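PDB 6AOK: Ceg4 from Legionella pneumophila subsp. pneumophila, which acts as a HAD-like phosphotyrosine phosphatase, a magnesium-binding effector that attenuates activation of eukaryotic MAPK pathways, seen here as its N-terminal phosphatase part. Local coordinates for residues N29-V32 with F36-S39; S39-Y44 with V48-K53; K135-E140 with N149-H154. One frame throughout, in Å; residues are numbered along the deposited sequence. Where two conformers were deposited one is given.

From the N terminus, strand 13-17 leads into the magnesium-site loop, and contact 1 closes the first short loop, folding 29-32 back against helix 35-39. Contact 2 starts at Ser39, where contact 1 ends, and closes the next loop by setting 48-53 beside 39-44. The two touch: Gln38 of contact 1 reaches Gln50, and Val32 packs on Tyr52. Contact 3 follows much later, in series, and ties the outermost strand 136-139 to helix 144-153. None of the three loops encloses another. Lys53 NZ, hydrogen-bonded to Glu140 O, links contact 2 to contact 3 and so joins the loop after helix 35-39 to the end of the edge strand.

Contact 1: N29-V32 with F36-S39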
loop_
_atom_site.group_PDB
_atom_site.type_symbol
_atom_site.label_atom_id
_atom_site.label_comp_id
_atom_site.label_asym_id
_atom_site.label_seq_id
_atom_site.Cartn_x
_atom_site.Cartn_y
_atom_site.Cartn_z
ATOM N N ASN A 29 -7.973 5.535 -11.665
ATOM C CA ASN A 29 -8.665 5.466 -12.947
ATOM C C ASN A 29 -7.733 5.682 -14.136
ATOM O O ASN A 29 -8.153 5.464 -15.285
ATOM C CB ASN A 29 -9.880 6.438 -12.954
ATOM C CG ASN A 29 -9.526 7.853 -13.252
ATOM O OD1 ASN A 29 -8.369 8.251 -13.161
ATOM N ND2 ASN A 29 -10.565 8.671 -13.572
ATOM N N GLU A 30 -6.472 6.056 -13.912
ATOM C CA GLU A 30 -5.474 5.990 -14.979
ATOM C C GLU A 30 -4.724 4.650 -15.035
ATOM O O GLU A 30 -3.815 4.495 -15.864
ATOM C CB GLU A 30 -4.455 7.151 -14.824
ATOM C CG GLU A 30 -5.150 8.496 -15.036
ATOM C CD GLU A 30 -4.276 9.702 -14.744
ATOM O OE1 GLU A 30 -3.023 9.587 -14.703
ATOM O OE2 GLU A 30 -4.876 10.790 -14.545
ATOM N N THR A 31 -5.065 3.691 -14.177
ATOM C CA THR A 31 -4.401 2.398 -14.073
ATOM C C THR A 31 -5.272 1.266 -14.579
ATOM O O THR A 31 -4.839 0.474 -15.428
ATOM C CB THR A 31 -4.021 2.119 -12.605
ATOM O OG1 THR A 31 -3.071 3.095 -12.177
ATOM C CG2 THR A 31 -3.413 0.779 -12.414
ATOM N N VAL A 32 -6.503 1.165 -14.059
ATOM C CA VAL A 32 -7.199 -0.117 -14.152
ATOM C C VAL A 32 -7.889 -0.313 -15.477
ATOM O O VAL A 32 -8.316 -1.436 -15.759
ATOM C CB VAL A 32 -8.217 -0.324 -13.012
ATOM C CG1 VAL A 32 -7.478 -0.307 -11.630
ATOM C CG2 VAL A 32 -9.375 0.706 -13.095
ATOM N N PHE A 36 -2.525 -2.707 -20.193
ATOM C CA PHE A 36 -1.657 -3.514 -19.345
ATOM C C PHE A 36 -2.416 -4.130 -18.184
ATOM O O PHE A 36 -2.362 -5.335 -17.981
ATOM C CB PHE A 36 -0.465 -2.714 -18.819
ATOM C CG PHE A 36 0.362 -3.521 -17.856
ATOM C CD1 PHE A 36 0.991 -4.695 -18.283
ATOM C CD2 PHE A 36 0.436 -3.165 -16.524
ATOM C CE1 PHE A 36 1.739 -5.468 -17.383
ATOM C CE2 PHE A 36 1.192 -3.935 -15.594
ATOM C CZ PHE A 36 1.840 -5.075 -16.032
ATOM N N TYR A 37 -3.159 -3.332 -17.427
ATOM C CA TYR A 37 -3.928 -3.905 -16.328
ATOM C C TYR A 37 -4.945 -4.929 -16.837
ATOM O O TYR A 37 -5.133 -6.009 -16.242
ATOM C CB TYR A 37 -4.642 -2.787 -15.589
ATOM C CG TYR A 37 -5.318 -3.210 -14.313
ATOM C CD1 TYR A 37 -6.589 -3.797 -14.328
ATOM C CD2 TYR A 37 -4.682 -3.018 -13.097
ATOM C CE1 TYR A 37 -7.196 -4.185 -13.126
ATOM C CE2 TYR A 37 -5.278 -3.381 -11.899
ATOM C CZ TYR A 37 -6.518 -3.964 -11.918
ATOM O OH TYR A 37 -7.095 -4.349 -10.728
ATOM N N GLN A 38 -5.636 -4.593 -17.912
ATOM C CA GLN A 38 -6.666 -5.496 -18.429
ATOM C C GLN A 38 -6.058 -6.803 -18.905
ATOM O O GLN A 38 -6.715 -7.859 -18.843
ATOM C CB GLN A 38 -7.435 -4.809 -19.572
ATOM C CG GLN A 38 -8.299 -3.628 -19.009
ATOM C CD GLN A 38 -9.562 -4.125 -18.335
ATOM O OE1 GLN A 38 -10.203 -5.086 -18.782
ATOM N NE2 GLN A 38 -9.968 -3.442 -17.333
ATOM N N SER A 39 -4.812 -6.764 -19.393
ATOM C CA SER A 39 -4.128 -7.993 -19.824
ATOM C C SER A 39 -3.866 -8.954 -18.675
ATOM O O SER A 39 -3.578 -10.145 -18.916
ATOM C CB SER A 39 -2.795 -7.648 -20.527
ATOM O OG SER A 39 -1.755 -7.301 -19.565
#
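Val32 lies over one face of the Tyr37 ring: its CA sits 3.8 Å from the ring centroid, 20° off the ring normal, a CH-pi contact displaced toward the rim near CG and CD1. The side chain runs alongside the ring in the same direction, and Val32 CG1 reaches the far end, 3.8 Å from Tyr37 CE2. Tyr37 takes up this place because its CG is anti to the backbone N (chi1 -172°), which carries the ring from the helix onto the preceding loop. Thr31 adds a second, looser touch, its CG2 methyl lying 4.1 Å from Tyr37 CD2, while Thr31 O approaches Tyr37 CB at 3.3 Å. The polar link is made by Gln38, whose chain bends at chi2 so that NE2 donates to Val32 O over 3.0 Å. That bond is nearly straight (162°) and lies in both the carbonyl plane and the amide plane, which fixes the rotation of the amide. The Gln38 amide is gripped at OE1 as well, by Gln50 N.

Further out, Tyr37 OH is hydrogen-bonded to Asn114 OD1 and Thr31 OG1 to Ser27 O, while Thr34 OG1 is hydrogen-bonded to both Thr31 O and Tyr37 N, joining the loop to the first turn of the helix. Through Thr31, this buried loop-to-helix contact borders Asp20, a magnesium ligand with Asp18 and Asp167, in a sequence that fits the DxDx(T/V) motif of HAD-type phosphatases.

Contact 2: S39-Y44 with V48-K53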
loop_
_atom_site.group_PDB
_atom_site.type_symbol
_atom_site.label_atom_id
_atom_site.label_comp_id
_atom_site.label_asym_id
_atom_site.label_seq_id
_atom_site.Cartn_x
_atom_site.Cartn_y
_atom_site.Cartn_z
ATOM N N SER A 39 -4.812 -6.764 -19.393
ATOM C CA SER A 39 -4.128 -7.993 -19.824
ATOM C C SER A 39 -3.866 -8.954 -18.675
ATOM O O SER A 39 -3.578 -10.145 -18.916
ATOM C CB SER A 39 -2.795 -7.648 -20.527
ATOM O OG SER A 39 -1.755 -7.301 -19.565
ATOM N N LEU A 40 -3.939 -8.478 -17.427
ATOM C CA LEU A 40 -3.741 -9.373 -16.293
ATOM C C LEU A 40 -5.009 -10.132 -15.921
ATOM O O LEU A 40 -4.962 -10.967 -15.009
ATOM C CB LEU A 40 -3.274 -8.593 -15.055
ATOM C CG LEU A 40 -2.025 -7.715 -15.243
ATOM C CD1 LEU A 40 -1.808 -6.823 -14.045
ATOM C CD2 LEU A 40 -0.807 -8.638 -15.399
ATOM N N LEU A 41 -6.143 -9.841 -16.549
ATOM C CA LEU A 41 -7.388 -10.529 -16.204
ATOM C C LEU A 41 -7.586 -11.745 -17.103
ATOM O O LEU A 41 -7.309 -11.696 -18.292
ATOM C CB LEU A 41 -8.586 -9.571 -16.326
ATOM C CG LEU A 41 -8.400 -8.237 -15.547
ATOM C CD1 LEU A 41 -9.614 -7.278 -15.830
ATOM C CD2 LEU A 41 -8.303 -8.512 -14.052
ATOM N N GLN A 42 -8.094 -12.835 -16.527
ATOM C CA GLN A 42 -8.507 -13.969 -17.338
ATOM C C GLN A 42 -9.524 -13.516 -18.383
ATOM O O GLN A 42 -10.369 -12.663 -18.107
ATOM C CB GLN A 42 -9.120 -15.049 -16.432
ATOM C CG GLN A 42 -8.084 -15.639 -15.457
ATOM C CD GLN A 42 -8.730 -16.657 -14.540
ATOM O OE1 GLN A 42 -9.611 -17.406 -14.969
ATOM N NE2 GLN A 42 -8.331 -16.663 -13.273
ATOM N N GLY A 43 -9.418 -14.070 -19.585
ATOM C CA GLY A 43 -10.346 -13.739 -20.672
ATOM C C GLY A 43 -10.032 -12.467 -21.418
ATOM O O GLY A 43 -10.829 -12.056 -22.268
ATOM N N TYR A 44 -8.888 -11.831 -21.120
ATOM C CA TYR A 44 -8.469 -10.603 -21.774
ATOM C C TYR A 44 -8.540 -10.675 -23.282
ATOM O O TYR A 44 -8.069 -11.629 -23.903
ATOM C CB TYR A 44 -7.012 -10.308 -21.390
ATOM C CG TYR A 44 -6.386 -9.201 -22.198
ATOM C CD1 TYR A 44 -6.853 -7.893 -22.075
ATOM C CD2 TYR A 44 -5.267 -9.447 -23.003
ATOM C CE1 TYR A 44 -6.228 -6.835 -22.743
ATOM C CE2 TYR A 44 -4.650 -8.397 -23.713
ATOM C CZ TYR A 44 -5.122 -7.099 -23.554
ATOM O OH TYR A 44 -4.530 -6.041 -24.241
ATOM N N VAL A 48 -10.533 -4.536 -25.339
ATOM C CA VAL A 48 -11.791 -4.798 -24.648
ATOM C C VAL A 48 -11.533 -4.643 -23.167
ATOM O O VAL A 48 -10.514 -5.126 -22.673
ATOM C CB VAL A 48 -12.346 -6.204 -24.938
ATOM C CG1 VAL A 48 -13.661 -6.401 -24.166
ATOM C CG2 VAL A 48 -12.557 -6.414 -26.469
ATOM N N GLU A 49 -12.422 -3.967 -22.461
ATOM C CA GLU A 49 -12.295 -3.847 -21.013
ATOM C C GLU A 49 -13.282 -4.773 -20.312
ATOM O O GLU A 49 -14.431 -4.873 -20.709
ATOM C CB GLU A 49 -12.527 -2.391 -20.570
ATOM C CG GLU A 49 -11.359 -1.467 -20.895
ATOM C CD GLU A 49 -11.800 -0.030 -21.148
ATOM O OE1 GLU A 49 -12.695 0.445 -20.433
ATOM O OE2 GLU A 49 -11.285 0.612 -22.089
ATOM N N GLN A 50 -12.821 -5.441 -19.260
ATOM C CA GLN A 50 -13.680 -6.235 -18.403
ATOM C C GLN A 50 -13.752 -5.544 -17.057
ATOM O O GLN A 50 -12.893 -4.728 -16.732
ATOM C CB GLN A 50 -13.124 -7.655 -18.227
ATOM C CG GLN A 50 -12.994 -8.407 -19.560
ATOM C CD GLN A 50 -12.513 -9.814 -19.279
ATOM O OE1 GLN A 50 -13.335 -10.751 -19.227
ATOM N NE2 GLN A 50 -11.171 -9.976 -19.053
ATOM N N ASP A 51 -14.775 -5.867 -16.270
ATOM C CA ASP A 51 -14.882 -5.291 -14.940
ATOM C C ASP A 51 -13.472 -5.431 -14.403
ATOM O O ASP A 51 -12.869 -6.497 -14.529
ATOM C CB ASP A 51 -15.866 -6.080 -14.081
ATOM C CG ASP A 51 -15.929 -5.573 -12.653
ATOM O OD1 ASP A 51 -14.974 -4.895 -12.219
ATOM O OD2 ASP A 51 -16.933 -5.853 -11.966
ATOM N N TYR A 52 -12.932 -4.377 -13.806
ATOM C CA TYR A 52 -11.541 -4.459 -13.339
ATOM C C TYR A 52 -11.455 -5.092 -11.974
ATOM O O TYR A 52 -10.419 -5.668 -11.612
ATOM C CB TYR A 52 -10.850 -3.084 -13.301
ATOM C CG TYR A 52 -11.192 -2.285 -12.059
ATOM C CD1 TYR A 52 -12.313 -1.464 -12.043
ATOM C CD2 TYR A 52 -10.437 -2.410 -10.899
ATOM C CE1 TYR A 52 -12.682 -0.759 -10.896
ATOM C CE2 TYR A 52 -10.803 -1.719 -9.736
ATOM C CZ TYR A 52 -11.912 -0.888 -9.754
ATOM O OH TYR A 52 -12.256 -0.187 -8.583
ATOM N N LYS A 53 -12.534 -5.045 -11.224
ATOM C CA LYS A 53 -12.451 -5.349 -9.802
ATOM C C LYS A 53 -12.780 -6.803 -9.544
ATOM O O LYS A 53 -12.176 -7.422 -8.675
ATOM C CB LYS A 53 -13.393 -4.411 -9.030
ATOM C CG LYS A 53 -13.520 -4.643 -7.493
ATOM C CD LYS A 53 -12.581 -3.747 -6.724
ATOM C CE LYS A 53 -12.774 -3.982 -5.189
ATOM N NZ LYS A 53 -12.021 -2.947 -4.571
#
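Gln50 reaches across to the turn formed by Leu41 to Tyr44 and donates from NE2 to Gln42 O at 3.0 Å, with a nearly straight N-H...O angle of 168°. The acceptor lies in the plane of the Gln50 amide, whereas the donor stands 35° above the carbonyl plane. An extended chain beyond CG brings the amide this far, and Gln50 NE2 ends up beside the turn backbone, 3.6 Å from Tyr44 N. The turn is of type II, closed by a hydrogen bond from Tyr44 N to Leu41 O, with Gly43 at positive phi in its third position.

The closer-packed side is built on Leu41, the buried residue of the contact. Leu41 CD1 rests 3.6 Å from Asp51 O and near Tyr52 CA, and its CB meets the Gln50 amide; Met57 and Arg115 also border it. Asp51 OD1 accepts from Lys53 N in an Asx turn that bends the chain just past the leucine. The Tyr52 side chain lies about 7 Å from that of the magnesium ligand Asp20.

Toward solvent the contact thins out. Gln42 and Gly43 are exposed and touch the other segment mainly through their backbone, the Gln42 side chain leading off to Met57 O. Tyr44 turns its ring back over Ser39 CA, its OH hydrogen-bonded to Glu35 OE1. One side-chain amide, Gln50, reaching a backbone carbonyl thus joins two arms of the one long loop between helices 35-39 and 60-71, where no backbone pairing crosses between them.

Contact 3: K135-E140 with N149-H154; sequences KLTILE and NSRLNH
Strand 136-139 and the last turn of helix 144-153 face each other at a distance, their closest CA atoms, those of Leu139 and Arg151, being 8.7 Å apart, so side chains alone bridge the gap. Arg151 does most of this. With CG anti to the backbone N (chi1 -179°) and a bend at chi2, its chain swings out from the helix and brings the guanidinium to Thr137, which comes from the opposite direction. Thr137 CG2 packs 3.7 Å from Arg151 NE, and Thr137 OG1 lies obliquely to the guanidinium, 3.3 Å from Arg151 NH2. Leu139 crosses the arginine chain at about a right angle, its CD1 resting 4.0 Å from Arg151 CB. Two further bonds fix how the guanidinium is turned: Arg151 NH1 donates to His154 ND1 over 3.1 Å at 163°, each group nearly in the plane of the other, and Arg151 NE is hydrogen-bonded to Asn109 OD1. The contact thus ties the outermost strand of the parallel sheet of this HAD-like alpha/beta domain to a helix packed on it, Arg151 also touching Thr107 and Phe16. Donation to ND1 implies that this ring nitrogen carries no proton here, and the adjacent arginine would probably disfavour a protonated imidazole.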
loop_
_atom_site.group_PDB
_atom_site.type_symbol
_atom_site.label_atom_id
_atom_site.label_comp_id
_atom_site.label_asym_id
_atom_site.label_seq_id
_atom_site.Cartn_x
_atom_site.Cartn_y
_atom_site.Cartn_z
ATOM N N LYS A 135 2.603 -9.651 5.285
ATOM C CA LYS A 135 2.371 -8.738 6.391
ATOM C C LYS A 135 1.520 -7.557 5.993
ATOM O O LYS A 135 1.226 -6.715 6.845
ATOM C CB LYS A 135 3.690 -8.247 6.989
ATOM C CG LYS A 135 4.666 -9.360 7.271
ATOM C CD LYS A 135 4.424 -10.013 8.593
ATOM C CE LYS A 135 5.326 -11.293 8.771
ATOM N NZ LYS A 135 6.827 -11.011 8.717
ATOM N N LEU A 136 1.135 -7.465 4.732
ATOM C CA LEU A 136 0.197 -6.465 4.292
ATOM C C LEU A 136 -1.216 -6.877 4.677
ATOM O O LEU A 136 -1.579 -8.046 4.542
ATOM C CB LEU A 136 0.244 -6.345 2.774
ATOM C CG LEU A 136 1.509 -5.773 2.194
ATOM C CD1 LEU A 136 1.354 -5.939 0.698
ATOM C CD2 LEU A 136 1.580 -4.296 2.524
ATOM N N THR A 137 -2.019 -5.906 5.122
ATOM C CA THR A 137 -3.472 -6.069 5.273
ATOM C C THR A 137 -4.065 -5.213 4.165
ATOM O O THR A 137 -3.835 -4.010 4.122
ATOM C CB THR A 137 -3.957 -5.605 6.653
ATOM O OG1 THR A 137 -3.427 -6.469 7.661
ATOM C CG2 THR A 137 -5.519 -5.594 6.784
ATOM N N ILE A 138 -4.790 -5.825 3.255
ATOM C CA ILE A 138 -5.316 -5.108 2.104
ATOM C C ILE A 138 -6.811 -5.037 2.307
ATOM O O ILE A 138 -7.478 -6.085 2.385
ATOM C CB ILE A 138 -4.947 -5.805 0.785
ATOM C CG1 ILE A 138 -3.420 -5.896 0.687
ATOM C CG2 ILE A 138 -5.526 -4.998 -0.461
ATOM C CD1 ILE A 138 -2.937 -6.623 -0.546
ATOM N N LEU A 139 -7.330 -3.803 2.414
ATOM C CA LEU A 139 -8.749 -3.536 2.683
ATOM C C LEU A 139 -9.333 -2.968 1.400
ATOM O O LEU A 139 -8.948 -1.871 0.996
ATOM C CB LEU A 139 -8.872 -2.555 3.843
ATOM C CG LEU A 139 -8.182 -3.116 5.111
ATOM C CD1 LEU A 139 -8.044 -2.044 6.136
ATOM C CD2 LEU A 139 -8.903 -4.390 5.706
ATOM N N GLU A 140 -10.239 -3.706 0.745
ATOM C CA GLU A 140 -10.618 -3.278 -0.612
ATOM C C GLU A 140 -12.132 -3.225 -0.775
ATOM O O GLU A 140 -12.651 -3.429 -1.870
ATOM C CB GLU A 140 -9.984 -4.171 -1.689
ATOM C CG GLU A 140 -10.348 -5.644 -1.613
ATOM C CD GLU A 140 -9.994 -6.444 -2.903
ATOM O OE1 GLU A 140 -9.063 -7.269 -2.862
ATOM O OE2 GLU A 140 -10.691 -6.281 -3.945
ATOM N N ASN A 149 -12.398 2.354 9.899
ATOM C CA ASN A 149 -13.143 2.297 11.141
ATOM C C ASN A 149 -13.196 0.870 11.666
ATOM O O ASN A 149 -12.998 0.624 12.864
ATOM C CB ASN A 149 -14.556 2.831 10.924
ATOM C CG ASN A 149 -15.366 2.845 12.221
ATOM O OD1 ASN A 149 -15.074 3.633 13.115
ATOM N ND2 ASN A 149 -16.385 1.975 12.327
ATOM N N SER A 150 -13.490 -0.080 10.785
ATOM C CA SER A 150 -13.573 -1.477 11.205
ATOM C C SER A 150 -12.200 -2.019 11.610
ATOM O O SER A 150 -12.064 -2.740 12.601
ATOM C CB SER A 150 -14.168 -2.315 10.070
ATOM O OG SER A 150 -15.555 -2.083 9.935
ATOM N N ARG A 151 -11.172 -1.692 10.849
ATOM C CA ARG A 151 -9.831 -2.169 11.172
ATOM C C ARG A 151 -9.337 -1.617 12.516
ATOM O O ARG A 151 -8.772 -2.360 13.336
ATOM C CB ARG A 151 -8.895 -1.773 10.039
ATOM C CG ARG A 151 -7.475 -2.246 10.273
ATOM C CD ARG A 151 -7.431 -3.775 10.252
ATOM N NE ARG A 151 -6.034 -4.188 10.188
ATOM C CZ ARG A 151 -5.530 -5.210 10.856
ATOM N NH1 ARG A 151 -6.302 -5.889 11.689
ATOM N NH2 ARG A 151 -4.258 -5.536 10.676
ATOM N N LEU A 152 -9.572 -0.335 12.791
ATOM C CA LEU A 152 -9.107 0.223 14.071
ATOM C C LEU A 152 -9.924 -0.286 15.260
ATOM O O LEU A 152 -9.485 -0.172 16.416
ATOM C CB LEU A 152 -9.147 1.750 14.028
ATOM C CG LEU A 152 -8.004 2.472 13.313
ATOM C CD1 LEU A 152 -8.271 4.001 13.304
ATOM C CD2 LEU A 152 -6.683 2.162 14.022
ATOM N N ASN A 153 -11.111 -0.826 15.004
ATOM C CA ASN A 153 -11.878 -1.486 16.047
ATOM C C ASN A 153 -11.277 -2.834 16.420
ATOM O O ASN A 153 -11.588 -3.334 17.496
ATOM C CB ASN A 153 -13.344 -1.695 15.585
ATOM C CG ASN A 153 -14.272 -2.159 16.724
ATOM O OD1 ASN A 153 -14.307 -1.558 17.808
ATOM N ND2 ASN A 153 -14.998 -3.257 16.486
ATOM N N HIS A 154 -10.474 -3.447 15.538
ATOM C CA HIS A 154 -9.926 -4.775 15.819
ATOM C C HIS A 154 -9.062 -4.723 17.066
ATOM O O HIS A 154 -8.409 -3.711 17.336
ATOM C CB HIS A 154 -9.093 -5.307 14.664
ATOM C CG HIS A 154 -9.906 -5.589 13.444
ATOM N ND1 HIS A 154 -9.353 -5.679 12.184
ATOM C CD2 HIS A 154 -11.242 -5.791 13.297
ATOM C CE1 HIS A 154 -10.325 -5.897 11.303
ATOM N NE2 HIS A 154 -11.478 -5.990 11.957
#